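Local coordinates for McyG protein (Microcystis aeruginosa PCC 7806, PDB 4R0M) that forms an adenylation and carrier-protein didomain of microcystin synthetase that binds phenylalanyl-adenylate, and probably activates its acid substrate by adenylation, at residues S7-N15 with P366-I374; D225-L233 with M336-W345. All blocks are in the same frame, centred on the assembly; numbering follows the deposited sequence.

Contact 1 (S7-N15 with P366-I374)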
ATOM      1  N   SER A   7     -18.225  11.834 -14.620  1.00 61.41           N
ATOM      2  CA  SER A   7     -17.804  13.244 -14.369  1.00 62.76           C
ATOM      3  C   SER A   7     -16.400  13.555 -14.899  1.00 63.49           C
ATOM      4  O   SER A   7     -15.999  14.722 -14.946  1.00 63.66           O
ATOM      5  CB  SER A   7     -17.885  13.570 -12.874  1.00 62.50           C
ATOM      6  OG  SER A   7     -19.221  13.519 -12.405  1.00 62.95           O
ATOM      7  N   LEU A   8     -15.662  12.515 -15.294  1.00 63.61           N
ATOM      8  CA  LEU A   8     -14.300  12.668 -15.830  1.00 62.12           C
ATOM      9  C   LEU A   8     -14.060  11.949 -17.167  1.00 63.38           C
ATOM     10  O   LEU A   8     -15.010  11.502 -17.818  1.00 64.96           O
ATOM     11  CB  LEU A   8     -13.260  12.247 -14.787  1.00 59.71           C
ATOM     12  CG  LEU A   8     -12.550  13.349 -13.989  1.00 58.48           C
ATOM     13  CD1 LEU A   8     -11.898  14.370 -14.917  1.00 57.88           C
ATOM     14  CD2 LEU A   8     -13.472  14.027 -12.984  1.00 58.56           C
ATOM     15  N   GLY A   9     -12.795  11.850 -17.581  1.00 62.95           N
ATOM     16  CA  GLY A   9     -12.466  11.252 -18.874  1.00 63.31           C
ATOM     17  C   GLY A   9     -11.042  10.761 -19.072  1.00 64.60           C
ATOM     18  O   GLY A   9     -10.279  10.607 -18.113  1.00 63.52           O
ATOM     19  N   GLY A  10     -10.701  10.515 -20.337  1.00 64.97           N
ATOM     20  CA  GLY A  10      -9.400   9.988 -20.734  1.00 64.13           C
ATOM     21  C   GLY A  10      -9.564   8.902 -21.786  1.00 65.69           C
ATOM     22  O   GLY A  10     -10.119   7.839 -21.505  1.00 66.33           O
ATOM     23  N   GLN A  11      -9.082   9.174 -22.998  1.00 65.84           N
ATOM     24  CA  GLN A  11      -9.191   8.236 -24.116  1.00 66.12           C
ATOM     25  C   GLN A  11      -7.904   7.427 -24.300  1.00 65.11           C
ATOM     26  O   GLN A  11      -6.814   7.996 -24.397  1.00 63.95           O
ATOM     27  CB  GLN A  11      -9.538   8.991 -25.405  1.00 68.26           C
ATOM     28  CG  GLN A  11      -9.739   8.108 -26.629  1.00 69.67           C
ATOM     29  CD  GLN A  11      -9.806   8.903 -27.921  1.00 72.11           C
ATOM     30  OE1 GLN A  11      -8.947   8.762 -28.792  1.00 73.53           O
ATOM     31  NE2 GLN A  11     -10.826   9.748 -28.049  1.00 72.78           N
ATOM     32  N   LEU A  12      -8.043   6.103 -24.355  1.00 64.65           N
ATOM     33  CA  LEU A  12      -6.894   5.202 -24.491  1.00 65.43           C
ATOM     34  C   LEU A  12      -7.158   4.069 -25.480  1.00 65.53           C
ATOM     35  O   LEU A  12      -8.190   3.399 -25.413  1.00 65.25           O
ATOM     36  CB  LEU A  12      -6.496   4.626 -23.125  1.00 65.71           C
ATOM     37  CG  LEU A  12      -5.218   3.779 -23.023  1.00 66.14           C
ATOM     38  CD1 LEU A  12      -3.965   4.642 -23.093  1.00 65.81           C
ATOM     39  CD2 LEU A  12      -5.226   2.953 -21.747  1.00 66.02           C
ATOM     40  N   GLU A  13      -6.206   3.858 -26.388  1.00 66.64           N
ATOM     41  CA  GLU A  13      -6.292   2.799 -27.392  1.00 66.98           C
ATOM     42  C   GLU A  13      -6.083   1.427 -26.760  1.00 65.65           C
ATOM     43  O   GLU A  13      -5.175   1.242 -25.949  1.00 64.64           O
ATOM     44  CB  GLU A  13      -5.267   3.031 -28.505  1.00 69.59           C
ATOM     45  CG  GLU A  13      -5.557   4.250 -29.373  1.00 72.33           C
ATOM     46  CD  GLU A  13      -4.392   4.634 -30.268  1.00 74.00           C
ATOM     47  OE1 GLU A  13      -3.262   4.796 -29.754  1.00 74.79           O
ATOM     48  OE2 GLU A  13      -4.611   4.789 -31.488  1.00 74.15           O
ATOM     49  N   ASP A  14      -6.933   0.475 -27.142  1.00 64.98           N
ATOM     50  CA  ASP A  14      -6.898  -0.882 -26.593  1.00 63.30           C
ATOM     51  C   ASP A  14      -5.589  -1.616 -26.874  1.00 62.26           C
ATOM     52  O   ASP A  14      -5.125  -1.680 -28.016  1.00 61.90           O
ATOM     53  CB  ASP A  14      -8.080  -1.711 -27.112  1.00 64.81           C
ATOM     54  CG  ASP A  14      -9.328  -1.563 -26.256  1.00 65.65           C
ATOM     55  OD1 ASP A  14      -9.212  -1.207 -25.061  1.00 65.65           O
ATOM     56  OD2 ASP A  14     -10.432  -1.817 -26.782  1.00 65.45           O
ATOM     57  N   ASN A  15      -5.006  -2.159 -25.811  1.00 59.84           N
ATOM     58  CA  ASN A  15      -3.821  -2.997 -25.900  1.00 57.22           C
ATOM     59  C   ASN A  15      -4.176  -4.406 -25.445  1.00 54.41           C
ATOM     60  O   ASN A  15      -4.833  -4.580 -24.416  1.00 54.53           O
ATOM     61  CB  ASN A  15      -2.701  -2.423 -25.031  1.00 59.55           C
ATOM     62  CG  ASN A  15      -1.461  -3.295 -25.021  1.00 61.20           C
ATOM     63  OD1 ASN A  15      -0.876  -3.579 -26.068  1.00 62.67           O
ATOM     64  ND2 ASN A  15      -1.050  -3.721 -23.831  1.00 60.93           N
ATOM     65  N   PRO A 366      -7.981  11.335 -13.517  1.00 36.86           N
ATOM     66  CA  PRO A 366      -7.820   9.920 -13.837  1.00 37.12           C
ATOM     67  C   PRO A 366      -7.032   9.669 -15.120  1.00 37.88           C
ATOM     68  O   PRO A 366      -7.019  10.513 -16.021  1.00 38.29           O
ATOM     69  CB  PRO A 366      -9.260   9.437 -14.012  1.00 37.26           C
ATOM     70  CG  PRO A 366      -9.995  10.645 -14.469  1.00 37.66           C
ATOM     71  CD  PRO A 366      -9.378  11.774 -13.696  1.00 37.55           C
ATOM     72  N   ILE A 367      -6.393   8.504 -15.185  1.00 37.90           N
ATOM     73  CA  ILE A 367      -5.641   8.069 -16.359  1.00 38.21           C
ATOM     74  C   ILE A 367      -6.551   7.906 -17.578  1.00 39.27           C
ATOM     75  O   ILE A 367      -7.765   7.730 -17.423  1.00 39.27           O
ATOM     76  CB  ILE A 367      -4.897   6.732 -16.099  1.00 38.01           C
ATOM     77  CG1 ILE A 367      -5.855   5.660 -15.557  1.00 38.11           C
ATOM     78  CG2 ILE A 367      -3.728   6.949 -15.152  1.00 37.72           C
ATOM     79  CD1 ILE A 367      -5.330   4.242 -15.655  1.00 37.66           C
ATOM     80  N   PRO A 368      -5.973   7.989 -18.795  1.00 39.86           N
ATOM     81  CA  PRO A 368      -6.698   7.590 -19.998  1.00 40.37           C
ATOM     82  C   PRO A 368      -7.298   6.189 -19.850  1.00 40.18           C
ATOM     83  O   PRO A 368      -6.619   5.270 -19.382  1.00 40.01           O
ATOM     84  CB  PRO A 368      -5.612   7.598 -21.073  1.00 40.33           C
ATOM     85  CG  PRO A 368      -4.664   8.654 -20.625  1.00 39.65           C
ATOM     86  CD  PRO A 368      -4.680   8.626 -19.121  1.00 40.03           C
ATOM     87  N   GLY A 369      -8.565   6.047 -20.230  1.00 40.21           N
ATOM     88  CA  GLY A 369      -9.289   4.785 -20.092  1.00 39.47           C
ATOM     89  C   GLY A 369     -10.159   4.722 -18.848  1.00 39.66           C
ATOM     90  O   GLY A 369     -11.038   3.867 -18.743  1.00 39.70           O
ATOM     91  N   ALA A 370      -9.919   5.634 -17.909  1.00 39.43           N
ATOM     92  CA  ALA A 370     -10.611   5.621 -16.624  1.00 40.18           C
ATOM     93  C   ALA A 370     -11.595   6.778 -16.461  1.00 41.08           C
ATOM     94  O   ALA A 370     -11.359   7.885 -16.951  1.00 41.02           O
ATOM     95  CB  ALA A 370      -9.604   5.616 -15.484  1.00 39.37           C
ATOM     96  N   THR A 371     -12.695   6.502 -15.765  1.00 42.14           N
ATOM     97  CA  THR A 371     -13.681   7.522 -15.411  1.00 43.33           C
ATOM     98  C   THR A 371     -14.006   7.436 -13.921  1.00 43.26           C
ATOM     99  O   THR A 371     -14.192   6.343 -13.383  1.00 43.99           O
ATOM    100  CB  THR A 371     -14.979   7.367 -16.234  1.00 43.74           C
ATOM    101  OG1 THR A 371     -14.651   7.132 -17.610  1.00 44.27           O
ATOM    102  CG2 THR A 371     -15.843   8.621 -16.129  1.00 43.61           C
ATOM    103  N   ILE A 372     -14.058   8.591 -13.261  1.00 43.75           N
ATOM    104  CA  ILE A 372     -14.417   8.664 -11.841  1.00 43.87           C
ATOM    105  C   ILE A 372     -15.598   9.610 -11.608  1.00 45.16           C
ATOM    106  O   ILE A 372     -15.806  10.556 -12.374  1.00 45.45           O
ATOM    107  CB  ILE A 372     -13.215   9.057 -10.944  1.00 43.46           C
ATOM    108  CG1 ILE A 372     -12.708  10.468 -11.267  1.00 43.28           C
ATOM    109  CG2 ILE A 372     -12.090   8.036 -11.069  1.00 43.36           C
ATOM    110  CD1 ILE A 372     -11.700  11.002 -10.270  1.00 43.06           C
ATOM    111  N   ARG A 373     -16.371   9.345 -10.555  1.00 46.25           N
ATOM    112  CA  ARG A 373     -17.517  10.186 -10.199  1.00 46.78           C
ATOM    113  C   ARG A 373     -17.805  10.210  -8.694  1.00 47.57           C
ATOM    114  O   ARG A 373     -17.414   9.301  -7.954  1.00 46.80           O
ATOM    115  CB  ARG A 373     -18.769   9.767 -10.984  1.00 47.02           C
ATOM    116  CG  ARG A 373     -19.380   8.440 -10.563  1.00 47.34           C
ATOM    117  CD  ARG A 373     -20.618   8.125 -11.382  1.00 47.64           C
ATOM    118  NE  ARG A 373     -21.411   7.050 -10.788  1.00 48.56           N
ATOM    119  CZ  ARG A 373     -22.515   6.539 -11.328  1.00 49.30           C
ATOM    120  NH1 ARG A 373     -22.972   6.995 -12.489  1.00 49.80           N
ATOM    121  NH2 ARG A 373     -23.164   5.566 -10.705  1.00 49.07           N
ATOM    122  N   ILE A 374     -18.493  11.265  -8.262  1.00 48.27           N
ATOM    123  CA  ILE A 374     -18.908  11.438  -6.872  1.00 48.45           C
ATOM    124  C   ILE A 374     -20.435  11.469  -6.817  1.00 49.93           C
ATOM    125  O   ILE A 374     -21.067  12.373  -7.373  1.00 50.48           O
ATOM    126  CB  ILE A 374     -18.318  12.736  -6.265  1.00 47.81           C
ATOM    127  CG1 ILE A 374     -16.781  12.682  -6.215  1.00 47.68           C
ATOM    128  CG2 ILE A 374     -18.915  13.031  -4.894  1.00 47.21           C
ATOM    129  CD1 ILE A 374     -16.184  11.639  -5.287  1.00 47.43           C
TER

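Contact 2 (D225-L233 with M336-W345). With FA5 (adenosine-5'-[phenylalaninyl-phosphate]), chain C.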
ATOM      1  N   ASP A 225       4.350  -7.677  -1.714  1.00 27.91           N
ATOM      2  CA  ASP A 225       3.008  -8.266  -1.792  1.00 27.44           C
ATOM      3  C   ASP A 225       1.924  -7.231  -2.084  1.00 26.98           C
ATOM      4  O   ASP A 225       0.821  -7.587  -2.490  1.00 27.04           O
ATOM      5  CB  ASP A 225       2.665  -9.040  -0.515  1.00 27.98           C
ATOM      6  CG  ASP A 225       2.794  -8.194   0.730  1.00 28.07           C
ATOM      7  OD1 ASP A 225       3.930  -8.061   1.236  1.00 28.79           O
ATOM      8  OD2 ASP A 225       1.762  -7.670   1.203  1.00 27.83           O
ATOM      9  N   HIS A 226       2.237  -5.956  -1.876  1.00 26.89           N
ATOM     10  CA  HIS A 226       1.276  -4.887  -2.122  1.00 27.11           C
ATOM     11  C   HIS A 226       1.203  -4.486  -3.576  1.00 27.05           C
ATOM     12  O   HIS A 226       2.206  -4.521  -4.292  1.00 27.10           O
ATOM     13  CB  HIS A 226       1.590  -3.683  -1.254  1.00 27.17           C
ATOM     14  CG  HIS A 226       0.489  -2.659  -1.228  1.00 27.50           C
ATOM     15  ND1 HIS A 226       0.452  -1.619  -2.078  1.00 27.36           N
ATOM     16  CD2 HIS A 226      -0.644  -2.552  -0.421  1.00 27.54           C
ATOM     17  CE1 HIS A 226      -0.643  -0.879  -1.831  1.00 27.83           C
ATOM     18  NE2 HIS A 226      -1.313  -1.449  -0.813  1.00 27.70           N
ATOM     19  N   VAL A 227       0.009  -4.089  -4.011  1.00 27.03           N
ATOM     20  CA  VAL A 227      -0.273  -3.757  -5.417  1.00 27.06           C
ATOM     21  C   VAL A 227       0.596  -2.629  -5.999  1.00 26.97           C
ATOM     22  O   VAL A 227       0.902  -2.627  -7.196  1.00 26.83           O
ATOM     23  CB  VAL A 227      -1.782  -3.459  -5.624  1.00 27.22           C
ATOM     24  CG1 VAL A 227      -2.172  -2.119  -5.014  1.00 27.21           C
ATOM     25  CG2 VAL A 227      -2.158  -3.517  -7.098  1.00 27.75           C
ATOM     26  N   GLY A 228       1.002  -1.685  -5.149  1.00 26.32           N
ATOM     27  CA  GLY A 228       1.839  -0.564  -5.569  1.00 26.07           C
ATOM     28  C   GLY A 228       3.248  -0.986  -5.938  1.00 26.15           C
ATOM     29  O   GLY A 228       3.876  -0.383  -6.811  1.00 25.63           O
ATOM     30  N   ALA A 229       3.739  -2.025  -5.269  1.00 26.33           N
ATOM     31  CA  ALA A 229       5.070  -2.567  -5.516  1.00 26.26           C
ATOM     32  C   ALA A 229       5.077  -3.556  -6.685  1.00 26.54           C
ATOM     33  O   ALA A 229       6.052  -3.633  -7.429  1.00 26.46           O
ATOM     34  CB  ALA A 229       5.611  -3.225  -4.255  1.00 25.95           C
ATOM     35  N   ILE A 230       3.989  -4.310  -6.837  1.00 26.49           N
ATOM     36  CA  ILE A 230       3.865  -5.293  -7.912  1.00 26.75           C
ATOM     37  C   ILE A 230       3.657  -4.619  -9.266  1.00 27.24           C
ATOM     38  O   ILE A 230       4.287  -4.988 -10.261  1.00 27.67           O
ATOM     39  CB  ILE A 230       2.699  -6.273  -7.654  1.00 26.82           C
ATOM     40  CG1 ILE A 230       2.979  -7.115  -6.408  1.00 26.65           C
ATOM     41  CG2 ILE A 230       2.466  -7.178  -8.861  1.00 26.63           C
ATOM     42  CD1 ILE A 230       1.759  -7.798  -5.832  1.00 26.25           C
ATOM     43  N   VAL A 231       2.779  -3.623  -9.291  1.00 27.28           N
ATOM     44  CA  VAL A 231       2.318  -3.045 -10.541  1.00 27.43           C
ATOM     45  C   VAL A 231       3.035  -1.739 -10.881  1.00 27.97           C
ATOM     46  O   VAL A 231       3.828  -1.704 -11.825  1.00 29.02           O
ATOM     47  CB  VAL A 231       0.780  -2.872 -10.548  1.00 27.10           C
ATOM     48  CG1 VAL A 231       0.290  -2.501 -11.933  1.00 27.22           C
ATOM     49  CG2 VAL A 231       0.096  -4.156 -10.103  1.00 26.53           C
ATOM     50  N   PHE A 232       2.776  -0.683 -10.109  1.00 27.90           N
ATOM     51  CA  PHE A 232       3.317   0.651 -10.394  1.00 27.81           C
ATOM     52  C   PHE A 232       4.847   0.703 -10.419  1.00 28.19           C
ATOM     53  O   PHE A 232       5.434   1.383 -11.263  1.00 28.11           O
ATOM     54  CB  PHE A 232       2.746   1.692  -9.415  1.00 27.70           C
ATOM     55  CG  PHE A 232       3.338   3.075  -9.566  1.00 27.33           C
ATOM     56  CD1 PHE A 232       3.295   3.749 -10.788  1.00 27.51           C
ATOM     57  CD2 PHE A 232       3.919   3.713  -8.476  1.00 27.14           C
ATOM     58  CE1 PHE A 232       3.838   5.020 -10.918  1.00 27.23           C
ATOM     59  CE2 PHE A 232       4.459   4.985  -8.599  1.00 27.11           C
ATOM     60  CZ  PHE A 232       4.419   5.638  -9.822  1.00 27.43           C
ATOM     61  N   LEU A 233       5.486  -0.015  -9.501  1.00 28.09           N
ATOM     62  CA  LEU A 233       6.946  -0.014  -9.416  1.00 27.92           C
ATOM     63  C   LEU A 233       7.544  -1.394  -9.689  1.00 27.98           C
ATOM     64  O   LEU A 233       8.665  -1.694  -9.274  1.00 28.23           O
ATOM     65  CB  LEU A 233       7.411   0.545  -8.066  1.00 27.73           C
ATOM     66  CG  LEU A 233       6.992   1.988  -7.762  1.00 28.10           C
ATOM     67  CD1 LEU A 233       7.325   2.360  -6.325  1.00 28.04           C
ATOM     68  CD2 LEU A 233       7.619   2.981  -8.734  1.00 28.17           C
HETATM   69  N   MSE A 336      -5.871   1.979  -5.586  1.00 30.70           N
HETATM   70  CA  MSE A 336      -6.272   0.879  -4.710  1.00 30.65           C
HETATM   71  C   MSE A 336      -5.937  -0.417  -5.385  1.00 30.39           C
HETATM   72  O   MSE A 336      -5.593  -0.438  -6.571  1.00 30.31           O
HETATM   73  CB  MSE A 336      -7.761   0.956  -4.357  1.00 31.01           C
HETATM   74  CG  MSE A 336      -8.705   0.939  -5.555  1.00 31.50           C
HETATM   75 SE   MSE A 336     -10.415   1.787  -5.060  1.00 32.69          SE
HETATM   76  CE  MSE A 336     -10.896   0.660  -3.515  1.00 31.88           C
ATOM     77  N   THR A 337      -6.029  -1.509  -4.630  1.00 30.03           N
ATOM     78  CA  THR A 337      -5.818  -2.852  -5.165  1.00 29.93           C
ATOM     79  C   THR A 337      -6.783  -3.134  -6.317  1.00 30.06           C
ATOM     80  O   THR A 337      -6.408  -3.750  -7.317  1.00 30.22           O
ATOM     81  CB  THR A 337      -5.976  -3.917  -4.058  1.00 29.51           C
ATOM     82  OG1 THR A 337      -5.103  -3.598  -2.966  1.00 29.77           O
ATOM     83  CG2 THR A 337      -5.635  -5.303  -4.576  1.00 28.69           C
ATOM     84  N   GLU A 338      -8.014  -2.650  -6.173  1.00 30.25           N
ATOM     85  CA  GLU A 338      -9.075  -2.864  -7.156  1.00 30.62           C
ATOM     86  C   GLU A 338      -8.821  -2.181  -8.508  1.00 30.94           C
ATOM     87  O   GLU A 338      -9.462  -2.519  -9.507  1.00 31.05           O
ATOM     88  CB  GLU A 338     -10.429  -2.434  -6.578  1.00 30.55           C
ATOM     89  CG  GLU A 338     -11.020  -3.409  -5.563  1.00 30.72           C
ATOM     90  CD  GLU A 338     -10.523  -3.196  -4.139  1.00 30.84           C
ATOM     91  OE1 GLU A 338      -9.562  -2.426  -3.927  1.00 30.62           O
ATOM     92  OE2 GLU A 338     -11.106  -3.806  -3.219  1.00 31.45           O
ATOM     93  N   SER A 339      -7.885  -1.233  -8.536  1.00 30.71           N
ATOM     94  CA  SER A 339      -7.537  -0.525  -9.770  1.00 30.90           C
ATOM     95  C   SER A 339      -6.051  -0.646 -10.126  1.00 31.05           C
ATOM     96  O   SER A 339      -5.498   0.235 -10.787  1.00 31.32           O
ATOM     97  CB  SER A 339      -7.950   0.952  -9.684  1.00 30.64           C
ATOM     98  OG  SER A 339      -7.125   1.671  -8.777  1.00 30.44           O
ATOM     99  N   CYS A 340      -5.417  -1.735  -9.693  1.00 30.88           N
ATOM    100  CA  CYS A 340      -3.994  -1.990  -9.961  1.00 30.84           C
ATOM    101  C   CYS A 340      -3.199  -0.739  -9.554  1.00 31.35           C
ATOM    102  O   CYS A 340      -2.481  -0.148 -10.372  1.00 30.97           O
ATOM    103  CB  CYS A 340      -3.769  -2.310 -11.446  1.00 30.51           C
ATOM    104  SG  CYS A 340      -4.934  -3.493 -12.162  1.00 29.79           S
ATOM    105  N   SER A 341      -3.331  -0.365  -8.281  1.00 31.31           N
ATOM    106  CA  SER A 341      -2.721   0.850  -7.712  1.00 31.60           C
ATOM    107  C   SER A 341      -3.233   2.129  -8.395  1.00 31.77           C
ATOM    108  O   SER A 341      -4.434   2.252  -8.648  1.00 32.24           O
ATOM    109  CB  SER A 341      -1.182   0.769  -7.643  1.00 31.65           C
ATOM    110  OG  SER A 341      -0.576   1.000  -8.902  1.00 32.42           O
ATOM    111  N   GLY A 342      -2.327   3.065  -8.689  1.00 31.54           N
ATOM    112  CA  GLY A 342      -2.681   4.410  -9.166  1.00 31.37           C
ATOM    113  C   GLY A 342      -3.718   4.505 -10.268  1.00 31.37           C
ATOM    114  O   GLY A 342      -3.615   3.822 -11.286  1.00 32.12           O
ATOM    115  N   ILE A 343      -4.721   5.357 -10.058  1.00 31.36           N
ATOM    116  CA  ILE A 343      -5.770   5.605 -11.054  1.00 31.11           C
ATOM    117  C   ILE A 343      -5.935   7.101 -11.367  1.00 31.75           C
ATOM    118  O   ILE A 343      -6.354   7.463 -12.471  1.00 31.86           O
ATOM    119  CB  ILE A 343      -7.123   4.958 -10.661  1.00 30.98           C
ATOM    120  CG1 ILE A 343      -8.093   4.963 -11.852  1.00 30.75           C
ATOM    121  CG2 ILE A 343      -7.725   5.632  -9.432  1.00 30.71           C
ATOM    122  CD1 ILE A 343      -9.303   4.071 -11.687  1.00 30.94           C
ATOM    123  N   THR A 344      -5.616   7.959 -10.397  1.00 31.29           N
ATOM    124  CA  THR A 344      -5.520   9.400 -10.638  1.00 31.60           C
ATOM    125  C   THR A 344      -4.131   9.887 -10.235  1.00 31.86           C
ATOM    126  O   THR A 344      -3.525   9.347  -9.309  1.00 31.67           O
ATOM    127  CB  THR A 344      -6.594  10.227  -9.884  1.00 31.92           C
ATOM    128  OG1 THR A 344      -6.309  10.239  -8.479  1.00 32.90           O
ATOM    129  CG2 THR A 344      -8.002   9.683 -10.122  1.00 31.44           C
ATOM    130  N   TRP A 345      -3.628  10.897 -10.940  1.00 32.25           N
ATOM    131  CA  TRP A 345      -2.302  11.448 -10.665  1.00 33.04           C
ATOM    132  C   TRP A 345      -2.348  12.945 -10.661  1.00 34.65           C
ATOM    133  O   TRP A 345      -2.933  13.557 -11.557  1.00 35.26           O
ATOM    134  CB  TRP A 345      -1.287  10.971 -11.701  1.00 31.77           C
ATOM    135  CG  TRP A 345      -1.205   9.468 -11.845  1.00 30.85           C
ATOM    136  CD1 TRP A 345      -1.857   8.669 -12.778  1.00 30.51           C
ATOM    137  CD2 TRP A 345      -0.416   8.532 -11.030  1.00 30.29           C
ATOM    138  NE1 TRP A 345      -1.535   7.348 -12.603  1.00 30.52           N
ATOM    139  CE2 TRP A 345      -0.679   7.195 -11.572  1.00 30.27           C
ATOM    140  CE3 TRP A 345       0.448   8.661  -9.949  1.00 29.99           C
ATOM    141  CZ2 TRP A 345      -0.091   6.057 -11.040  1.00 29.98           C
ATOM    142  CZ3 TRP A 345       1.034   7.506  -9.420  1.00 29.40           C
ATOM    143  CH2 TRP A 345       0.767   6.236  -9.952  1.00 29.56           C
TER
HETATM  144  C   FA5 C 701      -3.437   0.904  -1.479  0.60 33.90           C
HETATM  145  O   FA5 C 701      -3.151   1.319  -0.363  0.60 34.65           O
HETATM  146  CA  FA5 C 701      -3.185   1.763  -2.692  1.00 34.42           C
HETATM  147  N   FA5 C 701      -3.784   3.036  -2.372  1.00 36.01           N
HETATM  148  CB  FA5 C 701      -1.688   1.972  -2.961  1.00 35.54           C
HETATM  149  CG  FA5 C 701      -1.256   2.938  -4.071  1.00 35.30           C
HETATM  150  CD1 FA5 C 701      -2.094   3.899  -4.640  1.00 35.37           C
HETATM  151  CD2 FA5 C 701       0.062   2.869  -4.540  1.00 35.43           C
HETATM  152  CE1 FA5 C 701      -1.630   4.753  -5.649  1.00 35.06           C
HETATM  153  CE2 FA5 C 701       0.539   3.721  -5.543  1.00 34.98           C
HETATM  154  CZ  FA5 C 701      -0.314   4.669  -6.103  1.00 35.11           C
HETATM  155  P   FA5 C 701      -5.237  -0.945  -0.621  1.00 31.13           P
HETATM  156  OP1 FA5 C 701      -4.621  -1.621   0.575  1.00 32.33           O
HETATM  157  OP2 FA5 C 701      -6.217  -1.719  -1.466  1.00 31.12           O
HETATM  158  OP3 FA5 C 701      -4.046  -0.421  -1.592  0.60 32.75           O
HETATM  159  O5' FA5 C 701      -5.973   0.377  -0.064  1.00 31.02           O
HETATM  160  C5' FA5 C 701      -6.732   1.246  -0.901  1.00 30.16           C
HETATM  161  C4' FA5 C 701      -7.337   2.334  -0.027  1.00 29.90           C
HETATM  162  O4' FA5 C 701      -6.336   3.188   0.541  1.00 29.53           O
HETATM  163  C3' FA5 C 701      -8.246   3.272  -0.796  1.00 29.97           C
HETATM  164  O3' FA5 C 701      -9.553   2.729  -0.970  1.00 30.72           O
HETATM  165  C2' FA5 C 701      -8.252   4.496   0.091  1.00 30.42           C
HETATM  166  O2' FA5 C 701      -9.199   4.341   1.154  1.00 30.32           O
HETATM  167  C1' FA5 C 701      -6.860   4.511   0.686  1.00 30.19           C
HETATM  168  N9  FA5 C 701      -6.031   5.487  -0.066  1.00 31.15           N
HETATM  169  C8  FA5 C 701      -5.118   5.182  -1.007  1.00 31.08           C
HETATM  170  N7  FA5 C 701      -4.525   6.295  -1.506  1.00 31.43           N
HETATM  171  C5  FA5 C 701      -5.071   7.353  -0.882  1.00 31.59           C
HETATM  172  C6  FA5 C 701      -4.909   8.828  -0.929  1.00 31.76           C
HETATM  173  N6  FA5 C 701      -4.020   9.410  -1.767  1.00 32.13           N
HETATM  174  N1  FA5 C 701      -5.680   9.579  -0.107  1.00 31.88           N
HETATM  175  C2  FA5 C 701      -6.575   9.018   0.733  1.00 31.82           C
HETATM  176  N3  FA5 C 701      -6.770   7.689   0.833  1.00 31.55           N
HETATM  177  C4  FA5 C 701      -6.066   6.818   0.064  1.00 31.51           C
HETATM  178  O   HOH W   1      -2.544  -4.649  -2.520  1.00 26.55           O

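Contact 1 (S7-N15 with P366-I374)
Leu-8 drops its side chain onto the ring of Pro-366 and the flank of Ile-372. Leu-8 CB lies 3.7 Å from Pro-366 CG. One bond further out, Leu-8 CG comes to 3.6 Å from Pro-366 CD, the two side chains crossing at about a right angle. At the tip the branches part: Leu-8 CD1 stays by the proline, 3.8 Å from Pro-366 CD, while Leu-8 CD2 reaches Ile-372 CG1 at 4.0 Å, where leucine and isoleucine run side by side. Leu-425 of strand 421-426 touches both, so a forked aliphatic residue suits this seat.

Further along, the N-terminal segment meets the type II turn from Ile-367 to Ala-370. Pro-368 and Gly-369 fill its two central positions, and the positive phi of the glycine suits the second of these. Gly-369 N donates to Gly-10 O (2.7 Å, N-H...O 164°), approaching from above the carbonyl plane, 63° out of it. Gly-10 is equally fitted to its place, because a beta carbon there would run into Pro-368 CA and Ile-367 O. Leu-12 then sets its CB 3.7 Å from Pro-368 CB. With chi1 at -173°, the Leu-12 chain leaves CB trans to the main-chain nitrogen, and Leu-12 CD2 comes to 3.6 Å from Pro-368 O. Arg-373 brings only its aliphatic root near Ser-7; its guanidinium turns away to Gln-391 and Trp-416.

Thus 7-15 runs over the turn and the start of strand 370-375 without joining the sheet as a strand. With one hydrogen bond across the segments, their fit rests chiefly on aliphatic surfaces and on glycines that let the backbones come close.

Contact 2 (D225-L233 with M336-W345)
A water stands between Val-227 and Thr-337, taking the place of any direct hydrogen bond between the segments. It accepts from Val-227 N at 3.0 Å and donates to Thr-337 OG1, which in turn donates to the phosphate atom OP2 of the adenylate at 2.6 Å; Thr-337 N grips OP2 as well. A threonine hydroxyl thus serves water and phosphate together. Beside this bridge Val-227 spreads its methyls, CG1 3.7 Å from Thr-337 CA and CG2 near Ser-341 N.

In this adenylation domain of the ANL clan, helix 227-240 begins beside the ligand. His-226 is its N-cap: ND1 accepts from Gly-228 N at 3.1 Å, and NE2 donates weakly to OP3 (3.0 Å, 126°). Were His-226 an alanine, Gly-228 N and OP3 would be likely to lose these partners, and the helix start and the adenylate would be held less firmly.

Gly-228 suits its place because a beta carbon would crowd the ligand's phenyl ring. One turn on, Phe-232 presents a ring face to Trp-345 CH2, which lies 3.4 Å from Phe-232 CE1, with the planes oblique at 37°. Ser-341 OG, which donates a hydrogen bond to Cys-340 O, abuts Phe-232 CB.

How the contacts relate
Contacts 1 and 2 have centres 16 Å apart and meet through neighbouring strands of the mixed sheet: 365-366, at its edge, runs antiparallel to 341-345. Ile-367 N probably donates to Ile-343 O at 2.9 Å, while Pro-366 CA packs 3.7 Å from Thr-344 CG2. Ile-367 also links the turn of contact 1 to the aromatic pair of contact 2, its CG2 lying 3.4 Å from Trp-345 NE1. Contact 2 holds residues of the adenylate pocket. Contact 1 stands further out, the Ile-367 side chain being about 10 Å from the ligand, and joins the N-terminal segment to strand 370-375 of the separate antiparallel sheet.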